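Transcriptional regulator, putative (Vibrio cholerae O1 biovar eltor str. N16961, PDB 3BJN) probably binds DNA as an IclR-family regulator, perhaps repressing allantoin and glyoxylate utilization operons, and is represented here by its C-terminal, probably effector-sensing domain. Local coordinates at residues G27-Y32 with V43-S48; A17-L22 with G136-M141; S122-P127 with L156-A161. All blocks are in the same frame, centred on the assembly; numbering follows the deposited sequence. Where two conformers were deposited one is given.

Contact 1 of 3, residues G27-Y32 with V43-S48; sequences GEMAAY and VSQRES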
# COMPACT_ATOMS: atom_id res chain seq x y z
N GLY A 27 -10.53 -10.21 -7.85
CA GLY A 27 -9.84 -11.46 -8.19
C GLY A 27 -8.34 -11.35 -7.99
O GLY A 27 -7.56 -12.00 -8.71
N GLU A 28 -7.93 -10.52 -7.04
CA GLU A 28 -6.49 -10.34 -6.75
C GLU A 28 -6.19 -10.41 -5.26
O GLU A 28 -7.07 -10.22 -4.40
CB GLU A 28 -6.04 -8.95 -7.25
CG GLU A 28 -6.28 -8.70 -8.75
CD GLU A 28 -5.48 -9.61 -9.70
OE1 GLU A 28 -4.54 -10.33 -9.29
OE2 GLU A 28 -5.82 -9.62 -10.92
N MSE A 29 -4.92 -10.67 -4.96
CA MSE A 29 -4.35 -10.58 -3.61
C MSE A 29 -4.50 -9.17 -3.09
O MSE A 29 -4.34 -8.21 -3.87
CB MSE A 29 -2.84 -10.80 -3.67
CG MSE A 29 -2.36 -12.12 -4.11
SE MSE A 29 -0.50 -12.17 -3.50
CE MSE A 29 -0.88 -12.59 -1.74
N ALA A 30 -4.78 -9.02 -1.80
CA ALA A 30 -4.93 -7.69 -1.20
C ALA A 30 -4.31 -7.74 0.19
O ALA A 30 -4.33 -8.79 0.85
CB ALA A 30 -6.40 -7.31 -1.10
N ALA A 31 -3.76 -6.61 0.62
CA ALA A 31 -3.13 -6.57 1.94
C ALA A 31 -3.38 -5.25 2.65
O ALA A 31 -3.68 -4.24 2.01
CB ALA A 31 -1.64 -6.77 1.80
N TYR A 32 -3.25 -5.30 3.98
CA TYR A 32 -3.24 -4.11 4.82
C TYR A 32 -1.85 -3.97 5.39
O TYR A 32 -1.34 -4.90 6.04
CB TYR A 32 -4.23 -4.30 5.96
CG TYR A 32 -4.30 -3.16 6.92
CD1 TYR A 32 -4.69 -1.90 6.50
CD2 TYR A 32 -3.96 -3.35 8.26
CE1 TYR A 32 -4.77 -0.83 7.43
CE2 TYR A 32 -4.04 -2.31 9.18
CZ TYR A 32 -4.42 -1.06 8.75
OH TYR A 32 -4.52 -0.04 9.67
N VAL A 43 0.36 -6.48 7.70
CA VAL A 43 -0.35 -6.92 8.89
C VAL A 43 -1.40 -7.99 8.59
O VAL A 43 -1.61 -8.93 9.39
CB VAL A 43 -1.00 -5.72 9.61
CG1 VAL A 43 -1.94 -6.15 10.73
CG2 VAL A 43 0.10 -4.81 10.19
N SER A 44 -2.04 -7.87 7.44
CA SER A 44 -3.06 -8.83 7.05
C SER A 44 -3.02 -8.97 5.54
O SER A 44 -2.87 -7.99 4.83
CB SER A 44 -4.43 -8.38 7.51
OG SER A 44 -5.43 -9.37 7.21
N GLN A 45 -3.13 -10.21 5.05
CA GLN A 45 -3.02 -10.45 3.62
C GLN A 45 -3.94 -11.58 3.20
O GLN A 45 -4.03 -12.60 3.90
CB GLN A 45 -1.59 -10.84 3.29
CG GLN A 45 -1.30 -11.02 1.80
CD GLN A 45 0.12 -11.46 1.59
OE1 GLN A 45 0.51 -12.53 2.06
NE2 GLN A 45 0.91 -10.64 0.93
N ARG A 46 -4.58 -11.42 2.05
CA ARG A 46 -5.49 -12.45 1.54
C ARG A 46 -4.80 -13.68 0.92
O ARG A 46 -5.30 -14.79 0.99
CB ARG A 46 -6.53 -11.83 0.58
CG ARG A 46 -7.43 -10.93 1.23
CD ARG A 46 -8.26 -11.64 2.16
NE ARG A 46 -8.98 -12.70 1.49
CZ ARG A 46 -9.85 -13.48 2.12
NH1 ARG A 46 -10.06 -13.28 3.40
NH2 ARG A 46 -10.50 -14.43 1.46
N GLU A 47 -3.64 -13.51 0.32
CA GLU A 47 -3.11 -14.65 -0.37
C GLU A 47 -3.81 -14.95 -1.68
O GLU A 47 -5.05 -15.00 -1.83
CB GLU A 47 -3.07 -15.91 0.52
CG GLU A 47 -4.27 -16.90 0.41
CD GLU A 47 -3.84 -18.36 0.57
OE1 GLU A 47 -4.70 -19.27 0.48
OE2 GLU A 47 -2.63 -18.61 0.79
N SER A 48 -2.93 -15.25 -2.62
CA SER A 48 -3.22 -15.41 -4.04
C SER A 48 -3.89 -16.74 -4.27
O SER A 48 -3.44 -17.79 -3.75
CB SER A 48 -1.90 -15.37 -4.83
OG SER A 48 -2.10 -15.72 -6.20
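Tyr-32 and Ser-44 face each other as a hydrogen-bonded antiparallel pair, Tyr-32 N giving to Ser-44 O at 2.8 Å. The carbonyl of Tyr-32 answers twice: Val-43 N reaches Tyr-32 O at 2.9 Å, and Ser-44 N makes a weak second bond to the same oxygen. Val-43 and Ser-44 opposite one residue form a classic beta bulge. Further along, Arg-46 N binds Ala-30 O at 2.9 Å. Between these bonds Ala-31 and Gln-45 form a non-hydrogen-bonded pair, its CA atoms 4.2 Å apart. The two segments are arms of the hairpin of strands 29-36 and 39-45, part of the antiparallel sheet of an IclR C-terminal domain, in the GAF clan. The ring of Tyr-32, swung opposite the backbone N (chi1 179°), lies alongside Val-43, Tyr-32 CD2 being 4.0 Å from Val-43 CB. The selenomethionine Met-29, in the conformer described, bends at its last torsion and brings CE to within 3.7 Å of Gln-45 CD, beside the amide. That amide is tied beyond the contact: Gln-45 NE2 binds Phe-56 O. In the conformer described, the side chain of Arg-46 leads away from the hairpin and its NE binds Gln-23 OE1, and Ser-48 OG meets the backbone N of Gln-50 and of Leu-52. Helix 12-26 covers the face carrying Tyr-32 and Ser-44, through Val-15 and Leu-19.

Contact 2 of 3, residues A17-L22 with G136-M141; sequences AVLSRL and GAISVM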
# COMPACT_ATOMS: atom_id res chain seq x y z
N ALA A 17 -12.47 -8.21 6.95
CA ALA A 17 -13.70 -8.13 6.16
C ALA A 17 -13.51 -7.31 4.88
O ALA A 17 -13.95 -7.72 3.81
CB ALA A 17 -14.84 -7.55 7.02
N VAL A 18 -12.84 -6.16 5.01
CA VAL A 18 -12.56 -5.30 3.86
C VAL A 18 -11.65 -6.02 2.84
O VAL A 18 -11.88 -5.96 1.61
CB VAL A 18 -11.97 -3.95 4.33
CG1 VAL A 18 -11.20 -3.28 3.22
CG2 VAL A 18 -13.10 -3.05 4.92
N LEU A 19 -10.63 -6.73 3.32
CA LEU A 19 -9.72 -7.42 2.39
C LEU A 19 -10.39 -8.61 1.71
O LEU A 19 -10.15 -8.90 0.53
CB LEU A 19 -8.47 -7.91 3.11
CG LEU A 19 -7.56 -6.80 3.62
CD1 LEU A 19 -6.45 -7.49 4.43
CD2 LEU A 19 -6.98 -5.95 2.48
N SER A 20 -11.23 -9.31 2.47
CA SER A 20 -12.00 -10.42 1.88
C SER A 20 -12.86 -9.93 0.70
O SER A 20 -12.83 -10.48 -0.41
CB SER A 20 -12.88 -11.03 2.94
OG SER A 20 -13.75 -12.01 2.40
N ARG A 21 -13.62 -8.86 0.94
CA ARG A 21 -14.46 -8.30 -0.13
C ARG A 21 -13.61 -7.83 -1.32
O ARG A 21 -13.97 -8.05 -2.47
CB ARG A 21 -15.30 -7.13 0.41
CG ARG A 21 -16.18 -6.54 -0.69
CD ARG A 21 -17.16 -5.53 -0.11
NE ARG A 21 -16.43 -4.35 0.34
CZ ARG A 21 -16.95 -3.12 0.44
NH1 ARG A 21 -18.22 -2.90 0.11
NH2 ARG A 21 -16.19 -2.12 0.88
N LEU A 22 -12.51 -7.15 -1.01
CA LEU A 22 -11.66 -6.57 -2.05
C LEU A 22 -11.15 -7.66 -2.98
O LEU A 22 -11.18 -7.50 -4.21
CB LEU A 22 -10.50 -5.85 -1.39
CG LEU A 22 -9.50 -5.24 -2.35
CD1 LEU A 22 -10.12 -4.32 -3.43
CD2 LEU A 22 -8.54 -4.44 -1.45
N GLY A 136 -2.34 3.42 8.02
CA GLY A 136 -1.93 2.28 7.20
C GLY A 136 -2.29 2.48 5.75
O GLY A 136 -2.53 3.61 5.28
N ALA A 137 -2.30 1.38 5.01
CA ALA A 137 -2.68 1.45 3.59
C ALA A 137 -3.32 0.15 3.19
O ALA A 137 -2.92 -0.90 3.70
CB ALA A 137 -1.50 1.73 2.71
N ILE A 138 -4.27 0.21 2.26
CA ILE A 138 -4.80 -1.02 1.63
C ILE A 138 -4.18 -1.10 0.27
O ILE A 138 -4.08 -0.09 -0.43
CB ILE A 138 -6.36 -0.94 1.46
CG1 ILE A 138 -7.04 -1.01 2.84
CG2 ILE A 138 -6.86 -2.04 0.47
CD1 ILE A 138 -6.96 -2.38 3.52
N SER A 139 -3.77 -2.30 -0.13
CA SER A 139 -3.07 -2.48 -1.39
C SER A 139 -3.54 -3.73 -2.11
O SER A 139 -3.91 -4.71 -1.46
CB SER A 139 -1.58 -2.60 -1.11
OG SER A 139 -1.08 -1.47 -0.40
N VAL A 140 -3.55 -3.67 -3.44
CA VAL A 140 -3.64 -4.87 -4.27
C VAL A 140 -2.29 -5.02 -4.95
O VAL A 140 -1.71 -4.04 -5.45
CB VAL A 140 -4.77 -4.75 -5.29
CG1 VAL A 140 -4.58 -5.73 -6.50
CG2 VAL A 140 -6.13 -4.98 -4.58
N MSE A 141 -1.79 -6.25 -4.93
CA MSE A 141 -0.53 -6.65 -5.60
C MSE A 141 -0.94 -7.66 -6.65
O MSE A 141 -1.55 -8.68 -6.31
CB MSE A 141 0.42 -7.29 -4.60
CG MSE A 141 0.92 -6.35 -3.53
SE MSE A 141 -0.34 -6.33 -2.02
CE MSE A 141 0.81 -7.30 -0.77
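Helix 12-26 lies along one face of the antiparallel sheet, an alpha-on-beta layer consistent with the GAF-like fold of the IclR C-terminal domain, and here its Leu-19 and Leu-22 rest on Ile-138 and Val-140 of strand 133-143. The segment axes run nearly the same way, 24° apart, at a closest approach of 10.4 Å; the gap between backbones is filled by branched aliphatic side chains. Ile-138 and Val-140, two residues apart, both meet the helix, whereas the intervening Ser-139 points away from the helix. Ile-138 uses two separate branches. With CG1 beside the backbone N (chi1 -69°) and a second bend at chi2, its CD1 reaches Leu-19 CD2 at 3.7 Å, the two chains crossing at a slant; Val-18 CG1 comes to the same methyl, Ile-138 CD1, more loosely at 4.3 Å. Leu-22 extends toward the strand with CG anti to the backbone N (chi1 178°) and runs past Ile-138 in the opposite sense. Around this apolar layer, Ala-30 and Tyr-32 of strand 29-36 and His-157 and Val-158 of helix 144-163 continue the packing. One methyl of Leu-22 spans both strand residues: Leu-22 CD2 lies 3.5 Å from Ile-138 CG2 and 4.0 Å from Val-140 CG2.

Contact 3 of 3, residues S122-P127 with L156-A161; sequences SGISAP and LHVLQA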
# COMPACT_ATOMS: atom_id res chain seq x y z
N SER A 122 2.57 -5.42 -10.19
CA SER A 122 2.19 -4.00 -9.97
C SER A 122 1.55 -3.86 -8.60
O SER A 122 1.09 -4.86 -8.01
CB SER A 122 1.23 -3.55 -11.08
OG SER A 122 1.88 -3.57 -12.34
N GLY A 123 1.54 -2.64 -8.07
CA GLY A 123 0.82 -2.32 -6.84
C GLY A 123 -0.13 -1.16 -7.03
O GLY A 123 0.18 -0.21 -7.76
N ILE A 124 -1.29 -1.24 -6.37
CA ILE A 124 -2.24 -0.11 -6.33
C ILE A 124 -2.65 0.05 -4.87
O ILE A 124 -3.07 -0.92 -4.24
CB ILE A 124 -3.48 -0.35 -7.25
CG1 ILE A 124 -3.01 -0.34 -8.71
CG2 ILE A 124 -4.51 0.77 -7.02
CD1 ILE A 124 -4.03 -0.82 -9.79
N SER A 125 -2.50 1.25 -4.31
CA SER A 125 -2.67 1.40 -2.87
C SER A 125 -3.33 2.72 -2.50
O SER A 125 -3.17 3.72 -3.20
CB SER A 125 -1.33 1.28 -2.13
OG SER A 125 -0.60 0.17 -2.60
N ALA A 126 -4.09 2.69 -1.40
CA ALA A 126 -4.74 3.90 -0.90
C ALA A 126 -4.55 3.99 0.62
O ALA A 126 -4.46 2.96 1.27
CB ALA A 126 -6.22 3.91 -1.28
N PRO A 127 -4.49 5.21 1.16
CA PRO A 127 -4.18 5.37 2.60
C PRO A 127 -5.40 5.08 3.47
O PRO A 127 -6.54 5.35 3.07
CB PRO A 127 -3.83 6.85 2.72
CG PRO A 127 -4.68 7.52 1.63
CD PRO A 127 -4.72 6.53 0.51
N LEU A 156 -10.62 1.81 -8.14
CA LEU A 156 -11.88 2.14 -7.46
C LEU A 156 -12.12 1.22 -6.25
O LEU A 156 -12.50 1.70 -5.17
CB LEU A 156 -13.06 2.13 -8.44
CG LEU A 156 -13.00 3.31 -9.43
CD1 LEU A 156 -14.10 3.08 -10.45
CD2 LEU A 156 -13.14 4.70 -8.76
N HIS A 157 -11.87 -0.08 -6.40
CA HIS A 157 -12.12 -0.99 -5.29
C HIS A 157 -11.13 -0.79 -4.13
O HIS A 157 -11.50 -0.93 -2.95
CB HIS A 157 -12.10 -2.45 -5.77
CG HIS A 157 -13.33 -2.88 -6.51
ND1 HIS A 157 -14.61 -2.63 -6.04
CD2 HIS A 157 -13.48 -3.57 -7.66
CE1 HIS A 157 -15.49 -3.14 -6.90
NE2 HIS A 157 -14.83 -3.75 -7.87
N VAL A 158 -9.90 -0.43 -4.45
CA VAL A 158 -8.89 -0.15 -3.42
C VAL A 158 -9.25 1.12 -2.64
O VAL A 158 -9.22 1.15 -1.41
CB VAL A 158 -7.48 -0.08 -4.07
CG1 VAL A 158 -6.44 0.61 -3.15
CG2 VAL A 158 -7.02 -1.48 -4.45
N LEU A 159 -9.63 2.17 -3.37
CA LEU A 159 -10.14 3.38 -2.72
C LEU A 159 -11.34 3.05 -1.82
O LEU A 159 -11.43 3.51 -0.68
CB LEU A 159 -10.51 4.41 -3.79
CG LEU A 159 -9.33 5.12 -4.46
CD1 LEU A 159 -9.76 5.81 -5.75
CD2 LEU A 159 -8.67 6.13 -3.46
N GLN A 160 -12.26 2.25 -2.34
CA GLN A 160 -13.47 1.86 -1.63
C GLN A 160 -13.13 1.11 -0.33
O GLN A 160 -13.71 1.39 0.72
CB GLN A 160 -14.29 0.96 -2.58
CG GLN A 160 -15.56 0.43 -2.00
CD GLN A 160 -16.31 -0.45 -2.98
OE1 GLN A 160 -15.72 -1.00 -3.92
NE2 GLN A 160 -17.60 -0.61 -2.75
N ALA A 161 -12.17 0.19 -0.43
CA ALA A 161 -11.71 -0.58 0.73
C ALA A 161 -11.12 0.32 1.81
O ALA A 161 -11.48 0.22 2.97
CB ALA A 161 -10.70 -1.65 0.29
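Ser-125 OG is gripped, in the conformers described, by the hydroxyls of Ser-139 and Ser-69, on the side of the sheet turned away from helix 144-163; behind it, the backbone carbon Ser-125 C meets Val-158 CG1 at 3.8 Å. The strand thus presents a polar serine to one layer and, through its neighbours Ile-124 and Ala-126, aliphatic carbon to the other. Val-158 is the main probe from the helix and settles between those neighbours. Its CG1, set across from the backbone N (chi1 163°), lies directly against the strand backbone, 3.6 Å from Ala-126 N and 3.8 Å from Ala-126 CB. The other branch, Val-158 CG2, turns to Ile-124 and stands 4.2 Å from Ile-124 CG2. A second helix residue closes on the alanine: the first bond of Leu-159 does not aim at the strand, but its end comes nearer, with CD2 4.0 Å from Ala-126 CB. Ala-126 CB thus meets one valine and one leucine methyl, roughly at right angles to each other. The small alanine side chain fits the closeness of the backbones here, with Ala-126 CA 5.7 Å from Leu-159 CA, and the segment axes cross at 30°. Away from the strand, the helix carries a polar pair one turn apart: His-157 ND1 donates to Gln-160 OE1 at 2.9 Å, nearly in the plane of the imidazole, which fixes the turn of that ring; Gln-25 adds a weak bond to the same oxygen. Helix 144-163 thus packs against strand 121-130, with Val-140 of strand 133-143 also touching Val-158, and flanks helix 12-26 through Ala-161 on Val-18 and His-157 on Leu-22, while helix 67-76 covers the other face, against Ser-125 and Pro-127.

Overall arrangement
All three contacts are largely buried and reach one antiparallel sheet, but they use it differently. Contact 1 joins two of its strands edge to edge by backbone hydrogen bonds and trails into a partly exposed turn; contacts 2 and 3 lay helices 12-26 and 144-163 on the sheet through aliphatic side chains. Contacts 1 and 2 meet where Ala-31 N bonds Ser-139 O, joining strands 29-36 and 133-143. Contacts 2 and 3 meet through Val-140 N with Ile-124 O and, between the helices, Val-18 with Ala-161. Contacts 1 and 3 do not touch, their nearest atoms about 7 Å apart, and strand 133-143 of contact 2 lies between their strands.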